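Local coordinates for NAD-dependent aldehyde dehydrogenase (Sinorhizobium meliloti, PDB 3U4J), which probably oxidises aldehydes with NAD or NADP as electron acceptor, as in other aldehyde dehydrogenases, and forms a tetramer, at residues 341-346 against 384-389; 65-70 against 233-238; 143-148 against 154-159. All coordinates share one frame; numbering follows the deposited sequence.

Contact 1 (341-346 against 384-389); sequences TKIGAM and YAPTVF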
loop_
_atom_site.group_PDB
_atom_site.type_symbol
_atom_site.label_atom_id
_atom_site.label_comp_id
_atom_site.label_asym_id
_atom_site.label_seq_id
_atom_site.Cartn_x
_atom_site.Cartn_y
_atom_site.Cartn_z
ATOM N N THR A 341 14.508 -18.382 -37.630
ATOM C CA THR A 341 13.043 -18.382 -37.706
ATOM C C THR A 341 12.421 -17.409 -36.699
ATOM O O THR A 341 12.802 -17.406 -35.517
ATOM C CB THR A 341 12.493 -19.812 -37.483
ATOM O OG1 THR A 341 13.043 -20.680 -38.484
ATOM C CG2 THR A 341 10.958 -19.833 -37.589
ATOM N N LYS A 342 11.463 -16.615 -37.161
ATOM C CA LYS A 342 10.784 -15.640 -36.300
ATOM C C LYS A 342 9.353 -16.073 -36.013
ATOM O O LYS A 342 8.759 -15.649 -35.033
ATOM C CB LYS A 342 10.782 -14.234 -36.949
ATOM C CG LYS A 342 12.170 -13.596 -37.120
ATOM C CD LYS A 342 12.853 -13.225 -35.789
ATOM C CE LYS A 342 12.250 -11.981 -35.134
ATOM N NZ LYS A 342 12.089 -10.891 -36.156
ATOM N N ILE A 343 8.796 -16.890 -36.902
ATOM C CA ILE A 343 7.419 -17.345 -36.812
ATOM C C ILE A 343 7.411 -18.855 -37.079
ATOM O O ILE A 343 7.962 -19.305 -38.068
ATOM C CB ILE A 343 6.497 -16.652 -37.846
ATOM C CG1 ILE A 343 6.550 -15.127 -37.726
ATOM C CG2 ILE A 343 5.016 -17.167 -37.734
ATOM C CD1 ILE A 343 5.990 -14.424 -38.934
ATOM N N GLY A 344 6.804 -19.624 -36.179
ATOM C CA GLY A 344 6.826 -21.087 -36.280
ATOM C C GLY A 344 5.535 -21.727 -36.762
ATOM O O GLY A 344 4.876 -21.220 -37.678
ATOM N N ALA A 345 5.184 -22.855 -36.153
ATOM C CA ALA A 345 4.161 -23.737 -36.709
ATOM C C ALA A 345 2.813 -23.498 -36.052
ATOM O O ALA A 345 2.753 -22.958 -34.937
ATOM C CB ALA A 345 4.602 -25.228 -36.531
HETATM N N MSE A 346 1.741 -23.901 -36.737
HETATM C CA MSE A 346 0.418 -24.021 -36.126
HETATM C C MSE A 346 0.451 -25.225 -35.171
HETATM O O MSE A 346 1.101 -26.238 -35.472
HETATM C CB MSE A 346 -0.673 -24.289 -37.188
HETATM C CG MSE A 346 -0.955 -23.177 -38.196
HETATM SE SE MSE A 346 -1.761 -21.564 -37.356
HETATM C CE MSE A 346 -0.086 -20.725 -36.902
ATOM N N TYR A 384 1.171 -21.840 -41.542
ATOM C CA TYR A 384 0.195 -20.963 -42.172
ATOM C C TYR A 384 0.878 -19.658 -42.557
ATOM O O TYR A 384 1.646 -19.110 -41.778
ATOM C CB TYR A 384 -1.029 -20.742 -41.266
ATOM C CG TYR A 384 -2.232 -20.340 -42.089
ATOM C CD1 TYR A 384 -3.091 -21.312 -42.611
ATOM C CD2 TYR A 384 -2.455 -19.006 -42.428
ATOM C CE1 TYR A 384 -4.181 -20.960 -43.446
ATOM C CE2 TYR A 384 -3.538 -18.639 -43.236
ATOM C CZ TYR A 384 -4.388 -19.623 -43.738
ATOM O OH TYR A 384 -5.437 -19.267 -44.531
ATOM N N ALA A 385 0.635 -19.176 -43.775
ATOM C CA ALA A 385 1.326 -17.985 -44.251
ATOM C C ALA A 385 0.908 -16.723 -43.476
ATOM O O ALA A 385 -0.240 -16.599 -43.094
ATOM C CB ALA A 385 1.043 -17.785 -45.729
ATOM N N PRO A 386 1.848 -15.789 -43.244
ATOM C CA PRO A 386 1.452 -14.493 -42.717
ATOM C C PRO A 386 0.357 -13.880 -43.593
ATOM O O PRO A 386 0.504 -13.805 -44.836
ATOM C CB PRO A 386 2.735 -13.674 -42.822
ATOM C CG PRO A 386 3.805 -14.669 -42.640
ATOM C CD PRO A 386 3.317 -15.897 -43.365
ATOM N N THR A 387 -0.714 -13.446 -42.942
ATOM C CA THR A 387 -1.932 -13.048 -43.637
ATOM C C THR A 387 -2.424 -11.680 -43.194
ATOM O O THR A 387 -2.489 -11.391 -41.987
ATOM C CB THR A 387 -3.037 -14.119 -43.424
ATOM O OG1 THR A 387 -2.557 -15.397 -43.897
ATOM C CG2 THR A 387 -4.366 -13.730 -44.151
ATOM N N VAL A 388 -2.769 -10.839 -44.172
ATOM C CA VAL A 388 -3.311 -9.504 -43.904
ATOM C C VAL A 388 -4.593 -9.255 -44.716
ATOM O O VAL A 388 -4.614 -9.470 -45.934
ATOM C CB VAL A 388 -2.290 -8.405 -44.232
ATOM C CG1 VAL A 388 -2.909 -7.018 -44.008
ATOM C CG2 VAL A 388 -1.008 -8.582 -43.415
ATOM N N PHE A 389 -5.657 -8.839 -44.029
ATOM C CA PHE A 389 -6.895 -8.366 -44.669
ATOM C C PHE A 389 -7.041 -6.855 -44.522
ATOM O O PHE A 389 -6.766 -6.288 -43.448
ATOM C CB PHE A 389 -8.122 -9.006 -44.051
ATOM C CG PHE A 389 -8.380 -10.414 -44.489
ATOM C CD1 PHE A 389 -8.946 -10.687 -45.751
ATOM C CD2 PHE A 389 -8.125 -11.474 -43.618
ATOM C CE1 PHE A 389 -9.238 -12.029 -46.150
ATOM C CE2 PHE A 389 -8.395 -12.811 -43.994
ATOM C CZ PHE A 389 -8.960 -13.087 -45.279
HETATM O O HOH W 1 2.646 -20.831 -39.450
#
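The phenol ring of Y384 turns from the 341-346 segment toward helix 349-364, so neither its faces nor its edges meet M346; V359 of that helix packs on this side chain instead, and its hydroxyl is hydrogen-bonded to ND1 of H356 on the same helix. What Y384 offers across the contact is its CB, 3.9 Å from CG of the selenomethionine M346. With chi1 at -66°, which keeps CG of M346 beside its own backbone N, and a further bend at chi2, SE also comes to 4.1 Å from Y384 CB. A long, flexible side chain suits such a bent path. The second ring, the pyrrolidine of P386, meets I343 more loosely, its CG lying 4.3 Å from I343 CD1; Y297 touches both residues.

Between these two apolar spots a water joins the backbones. It donates to G344 O at 2.9 Å and accepts from Y384 N at 2.8 Å, giving partners to two main-chain groups that no direct bond links. Further along, T387 OG1 donates to A385 O at 2.7 Å, straddling P386, and is bonded to G373 N as well. The whole is a loop packed through a water onto the entrance of strand 383-390, which runs parallel to strand 407-413 in the mixed sheet of the catalytic domain of the aldehyde dehydrogenase fold.

Contact 2 (65-70 against 233-238); sequences KAVAAA and QVLAED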
loop_
_atom_site.group_PDB
_atom_site.type_symbol
_atom_site.label_atom_id
_atom_site.label_comp_id
_atom_site.label_asym_id
_atom_site.label_seq_id
_atom_site.Cartn_x
_atom_site.Cartn_y
_atom_site.Cartn_z
ATOM N N LYS A 65 -5.893 -38.294 -6.841
ATOM C CA LYS A 65 -4.653 -38.577 -6.097
ATOM C C LYS A 65 -3.722 -37.353 -5.977
ATOM O O LYS A 65 -3.124 -37.130 -4.930
ATOM C CB LYS A 65 -3.853 -39.702 -6.755
ATOM C CG LYS A 65 -4.286 -41.121 -6.304
ATOM C CD LYS A 65 -3.424 -42.228 -6.936
ATOM C CE LYS A 65 -4.112 -43.617 -6.810
ATOM N NZ LYS A 65 -3.434 -44.629 -7.690
ATOM N N ALA A 66 -3.544 -36.626 -7.071
ATOM C CA ALA A 66 -2.751 -35.387 -7.056
ATOM C C ALA A 66 -3.365 -34.330 -6.132
ATOM O O ALA A 66 -2.659 -33.701 -5.332
ATOM C CB ALA A 66 -2.639 -34.848 -8.463
ATOM N N VAL A 67 -4.681 -34.145 -6.256
ATOM C CA VAL A 67 -5.453 -33.288 -5.361
ATOM C C VAL A 67 -5.265 -33.709 -3.912
ATOM O O VAL A 67 -5.052 -32.857 -3.033
ATOM C CB VAL A 67 -6.979 -33.275 -5.741
ATOM C CG1 VAL A 67 -7.818 -32.492 -4.707
ATOM C CG2 VAL A 67 -7.185 -32.686 -7.150
ATOM N N ALA A 68 -5.325 -35.021 -3.641
ATOM C CA ALA A 68 -5.142 -35.477 -2.263
ATOM C C ALA A 68 -3.716 -35.172 -1.772
ATOM O O ALA A 68 -3.539 -34.900 -0.606
ATOM C CB ALA A 68 -5.454 -37.021 -2.114
ATOM N N ALA A 69 -2.717 -35.211 -2.650
ATOM C CA ALA A 69 -1.323 -34.895 -2.236
ATOM C C ALA A 69 -1.180 -33.400 -1.904
ATOM O O ALA A 69 -0.549 -33.039 -0.920
ATOM C CB ALA A 69 -0.345 -35.291 -3.300
ATOM N N ALA A 70 -1.804 -32.545 -2.710
ATOM C CA ALA A 70 -1.809 -31.097 -2.445
ATOM C C ALA A 70 -2.554 -30.795 -1.170
ATOM O O ALA A 70 -2.146 -29.947 -0.401
ATOM C CB ALA A 70 -2.451 -30.341 -3.612
ATOM N N GLN A 233 -12.830 -31.204 -15.323
ATOM C CA GLN A 233 -14.000 -31.469 -14.466
ATOM C C GLN A 233 -13.617 -31.819 -13.031
ATOM O O GLN A 233 -14.219 -31.305 -12.094
ATOM C CB GLN A 233 -14.896 -32.574 -15.044
ATOM C CG GLN A 233 -15.651 -32.152 -16.287
ATOM C CD GLN A 233 -16.909 -32.968 -16.565
ATOM O OE1 GLN A 233 -16.919 -34.212 -16.456
ATOM N NE2 GLN A 233 -17.980 -32.271 -16.955
ATOM N N VAL A 234 -12.621 -32.681 -12.850
ATOM C CA VAL A 234 -12.215 -33.049 -11.493
ATOM C C VAL A 234 -11.732 -31.826 -10.711
ATOM O O VAL A 234 -12.199 -31.593 -9.604
ATOM C CB VAL A 234 -11.162 -34.167 -11.457
ATOM C CG1 VAL A 234 -10.569 -34.319 -10.020
ATOM C CG2 VAL A 234 -11.783 -35.479 -11.938
ATOM N N LEU A 235 -10.824 -31.043 -11.294
ATOM C CA LEU A 235 -10.313 -29.840 -10.604
ATOM C C LEU A 235 -11.430 -28.849 -10.262
ATOM O O LEU A 235 -11.441 -28.271 -9.171
ATOM C CB LEU A 235 -9.193 -29.167 -11.401
ATOM C CG LEU A 235 -7.901 -30.003 -11.458
ATOM C CD1 LEU A 235 -6.895 -29.360 -12.404
ATOM C CD2 LEU A 235 -7.296 -30.215 -10.055
ATOM N N ALA A 236 -12.405 -28.704 -11.165
ATOM C CA ALA A 236 -13.493 -27.765 -10.915
ATOM C C ALA A 236 -14.600 -28.297 -9.979
ATOM O O ALA A 236 -15.323 -27.496 -9.337
ATOM C CB ALA A 236 -14.057 -27.255 -12.239
ATOM N N GLU A 237 -14.738 -29.624 -9.869
ATOM C CA GLU A 237 -15.732 -30.152 -8.907
ATOM C C GLU A 237 -15.206 -30.739 -7.589
ATOM O O GLU A 237 -15.956 -30.801 -6.619
ATOM C CB GLU A 237 -16.810 -31.037 -9.575
ATOM C CG GLU A 237 -16.307 -32.011 -10.609
ATOM C CD GLU A 237 -17.429 -32.727 -11.403
ATOM O OE1 GLU A 237 -18.145 -32.074 -12.206
ATOM O OE2 GLU A 237 -17.551 -33.961 -11.242
ATOM N N ASP A 238 -13.929 -31.116 -7.510
ATOM C CA ASP A 238 -13.457 -31.823 -6.320
ATOM C C ASP A 238 -13.572 -30.942 -5.057
ATOM O O ASP A 238 -13.098 -29.817 -5.060
ATOM C CB ASP A 238 -12.010 -32.309 -6.512
ATOM C CG ASP A 238 -11.577 -33.296 -5.443
ATOM O OD1 ASP A 238 -11.321 -34.450 -5.809
ATOM O OD2 ASP A 238 -11.499 -32.956 -4.248
#
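V67 meets the 233-238 segment with both of its methyl groups, each with a different kind of partner. CG2 lies 3.8 Å from CD2 of L235, where the two side chains run alongside in opposite senses, methyl against methyl. CG1 sits over the flat face of the D238 carboxylate, 3.7 Å from its OD2 and 3.9 Å from its CG. The split follows from chi1 of V67 (174°), which sets CG1 anti to the backbone N and CG2 beside it. A beta-branched residue suits this place because one short side chain fills two directions at once.

The next shell fixes the partners. D238 is the first residue past the helical run, yet its N still bonds to V234 O at 2.8 Å, which ties it to the last turn. Its OD2 accepts from the backbone N of N240, two residues on, as in an Asx turn, while its own carbonyl oxygen receives K265 NZ. L235 leans on I168, V67 also touches N240 and V241, and V234 packs on A60, V63 and R64, the last of which also touches D238, so helix 60-75 is held along more than one turn. The small A70 packs against V164, and thus both helices rest on strand 153-168.

Between the segments, then, the attraction is mainly van der Waals contact, with neither hydrogen bond nor salt bridge. OD2, the oxygen nearest the valine methyl, is also the one bonded to N240 N, so the turn supplies it with a polar partner, and the partly exposed position of D238 probably helps it remain ionised.

Contact 3 (143-148 against 154-159); sequences GQTHNN and LGLVLR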
loop_
_atom_site.group_PDB
_atom_site.type_symbol
_atom_site.label_atom_id
_atom_site.label_comp_id
_atom_site.label_asym_id
_atom_site.label_seq_id
_atom_site.Cartn_x
_atom_site.Cartn_y
_atom_site.Cartn_z
ATOM N N GLY A 143 -0.428 -7.936 5.603
ATOM C CA GLY A 143 -1.794 -7.460 5.830
ATOM C C GLY A 143 -1.677 -6.139 6.572
ATOM O O GLY A 143 -0.626 -5.484 6.509
ATOM N N GLN A 144 -2.724 -5.761 7.310
ATOM C CA GLN A 144 -2.767 -4.462 7.937
ATOM C C GLN A 144 -3.074 -4.546 9.404
ATOM O O GLN A 144 -3.746 -5.497 9.858
ATOM C CB GLN A 144 -3.841 -3.568 7.280
ATOM C CG GLN A 144 -3.595 -3.216 5.793
ATOM C CD GLN A 144 -4.002 -4.344 4.859
ATOM O OE1 GLN A 144 -5.105 -4.892 4.979
ATOM N NE2 GLN A 144 -3.104 -4.710 3.918
ATOM N N THR A 145 -2.605 -3.529 10.131
ATOM C CA THR A 145 -3.029 -3.263 11.516
ATOM C C THR A 145 -3.864 -1.991 11.544
ATOM O O THR A 145 -3.624 -1.045 10.788
ATOM C CB THR A 145 -1.834 -3.034 12.507
ATOM O OG1 THR A 145 -0.947 -2.021 11.987
ATOM C CG2 THR A 145 -1.042 -4.292 12.712
ATOM N N HIS A 146 -4.848 -1.980 12.427
ATOM C CA HIS A 146 -5.669 -0.819 12.626
ATOM C C HIS A 146 -5.579 -0.522 14.118
ATOM O O HIS A 146 -6.202 -1.189 14.938
ATOM C CB HIS A 146 -7.090 -1.141 12.157
ATOM C CG HIS A 146 -7.167 -1.458 10.688
ATOM N ND1 HIS A 146 -7.348 -0.483 9.726
ATOM C CD2 HIS A 146 -7.043 -2.626 10.018
ATOM C CE1 HIS A 146 -7.352 -1.044 8.528
ATOM N NE2 HIS A 146 -7.189 -2.346 8.675
ATOM N N ASN A 147 -4.732 0.437 14.451
ATOM C CA ASN A 147 -4.341 0.738 15.822
ATOM C C ASN A 147 -5.173 1.898 16.336
ATOM O O ASN A 147 -4.877 2.450 17.396
ATOM C CB ASN A 147 -2.848 1.129 15.852
ATOM C CG ASN A 147 -2.241 1.060 17.247
ATOM O OD1 ASN A 147 -2.613 0.203 18.040
ATOM N ND2 ASN A 147 -1.328 1.985 17.562
ATOM N N ASN A 148 -6.204 2.273 15.570
ATOM C CA ASN A 148 -6.987 3.466 15.850
ATOM C C ASN A 148 -8.492 3.181 15.896
ATOM O O ASN A 148 -9.290 4.029 15.518
ATOM C CB ASN A 148 -6.672 4.530 14.775
ATOM C CG ASN A 148 -6.907 4.014 13.361
ATOM O OD1 ASN A 148 -7.269 2.836 13.147
ATOM N ND2 ASN A 148 -6.739 4.896 12.391
ATOM N N LEU A 154 -7.827 -3.845 18.908
ATOM C CA LEU A 154 -6.800 -3.794 17.876
ATOM C C LEU A 154 -7.378 -4.507 16.666
ATOM O O LEU A 154 -7.920 -5.597 16.789
ATOM C CB LEU A 154 -5.518 -4.477 18.367
ATOM C CG LEU A 154 -4.329 -4.598 17.404
ATOM C CD1 LEU A 154 -3.902 -3.206 16.928
ATOM C CD2 LEU A 154 -3.162 -5.369 18.086
ATOM N N GLY A 155 -7.306 -3.885 15.500
ATOM C CA GLY A 155 -7.762 -4.551 14.283
ATOM C C GLY A 155 -6.578 -5.179 13.564
ATOM O O GLY A 155 -5.519 -4.560 13.426
ATOM N N LEU A 156 -6.743 -6.418 13.141
ATOM C CA LEU A 156 -5.731 -7.097 12.359
ATOM C C LEU A 156 -6.388 -7.607 11.103
ATOM O O LEU A 156 -7.529 -8.081 11.127
ATOM C CB LEU A 156 -5.132 -8.283 13.108
ATOM C CG LEU A 156 -4.553 -8.041 14.506
ATOM C CD1 LEU A 156 -4.117 -9.373 15.118
ATOM C CD2 LEU A 156 -3.392 -7.039 14.487
ATOM N N VAL A 157 -5.684 -7.461 9.994
ATOM C CA VAL A 157 -6.051 -8.148 8.784
ATOM C C VAL A 157 -4.878 -9.068 8.482
ATOM O O VAL A 157 -3.757 -8.600 8.223
ATOM C CB VAL A 157 -6.340 -7.182 7.634
ATOM C CG1 VAL A 157 -6.757 -7.961 6.396
ATOM C CG2 VAL A 157 -7.443 -6.187 8.053
ATOM N N LEU A 158 -5.139 -10.380 8.537
ATOM C CA LEU A 158 -4.103 -11.371 8.269
ATOM C C LEU A 158 -4.223 -11.951 6.855
ATOM O O LEU A 158 -5.300 -12.340 6.423
ATOM C CB LEU A 158 -4.146 -12.496 9.330
ATOM C CG LEU A 158 -3.945 -12.005 10.777
ATOM C CD1 LEU A 158 -4.168 -13.158 11.799
ATOM C CD2 LEU A 158 -2.565 -11.355 10.971
ATOM N N ARG A 159 -3.100 -11.995 6.150
ATOM C CA ARG A 159 -3.023 -12.650 4.868
ATOM C C ARG A 159 -2.679 -14.127 5.043
ATOM O O ARG A 159 -1.727 -14.479 5.752
ATOM C CB ARG A 159 -1.977 -11.960 3.974
ATOM C CG ARG A 159 -1.794 -12.627 2.618
ATOM C CD ARG A 159 -0.584 -12.057 1.871
ATOM N NE ARG A 159 -0.731 -10.652 1.498
ATOM C CZ ARG A 159 -1.159 -10.245 0.309
ATOM N NH1 ARG A 159 -1.545 -11.132 -0.617
ATOM N NH2 ARG A 159 -1.262 -8.953 0.055
#
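H146 runs along the flank of strand 154-159, and its CB starts the contact 4.0 Å from O of G155. A glycine suits that cross-strand position, since a CB there would press on the CB of H146. Chi1 of -63° keeps CG beside the backbone N, and from there the imidazole crosses V157 obliquely: first CD2, then NE2 at 3.9 Å, comes near V157 CG2. Both this methyl and G155 O lie at the ring's edge, near its plane. L466 of the second subunit also packs on this histidine.

On the same face, Q144 lies alongside V157 and brings OE1 to 3.7 Å from V157 CB; that oxygen has its polar partner in Y483 OH of the second subunit. T145, on the opposite face, touches L156 CD2 with CG2 at 4.0 Å, while its OG1 reaches V157 O of the third subunit.

The strands are joined by antiparallel backbone bonds. H146 and G155 exchange a pair, N to O at 2.8 Å from H146 N to G155 O and 3.0 Å from G155 N to H146 O. V157 N gives a straight bond to Q144 O (2.8 Å, 166°), but the return from Q144 N to V157 O is long and bent, at 3.2 Å and 135°.

Beyond strand 143-146 the sheet continues into the third subunit, and strand 489-497 flanks 154-159. The hairpin thus belongs to the oligomerisation domain of the family: regular main-chain bonding builds it, and the polar ends of Q144 and T145 find partners in other subunits.

All three contacts are mainly buried, but for different reasons. Contacts 1 and 2 lie within the body of the subunit, on opposite sides of its centre with their own centres 38 Å apart, and depend on small apolar touches, helped by a water in contact 1. Contact 3 stands 35 Å from the chain's centre and is covered by neighbouring subunits; its strength is in backbone hydrogen bonds. Contacts 2 and 3 share strand 153-168: its early part forms the hairpin, and its later residues V164 and I168 support the two helices. Contact 1 puts a loop against a strand of the other sheet, although it too is reached by the second subunit, through W504 of that subunit.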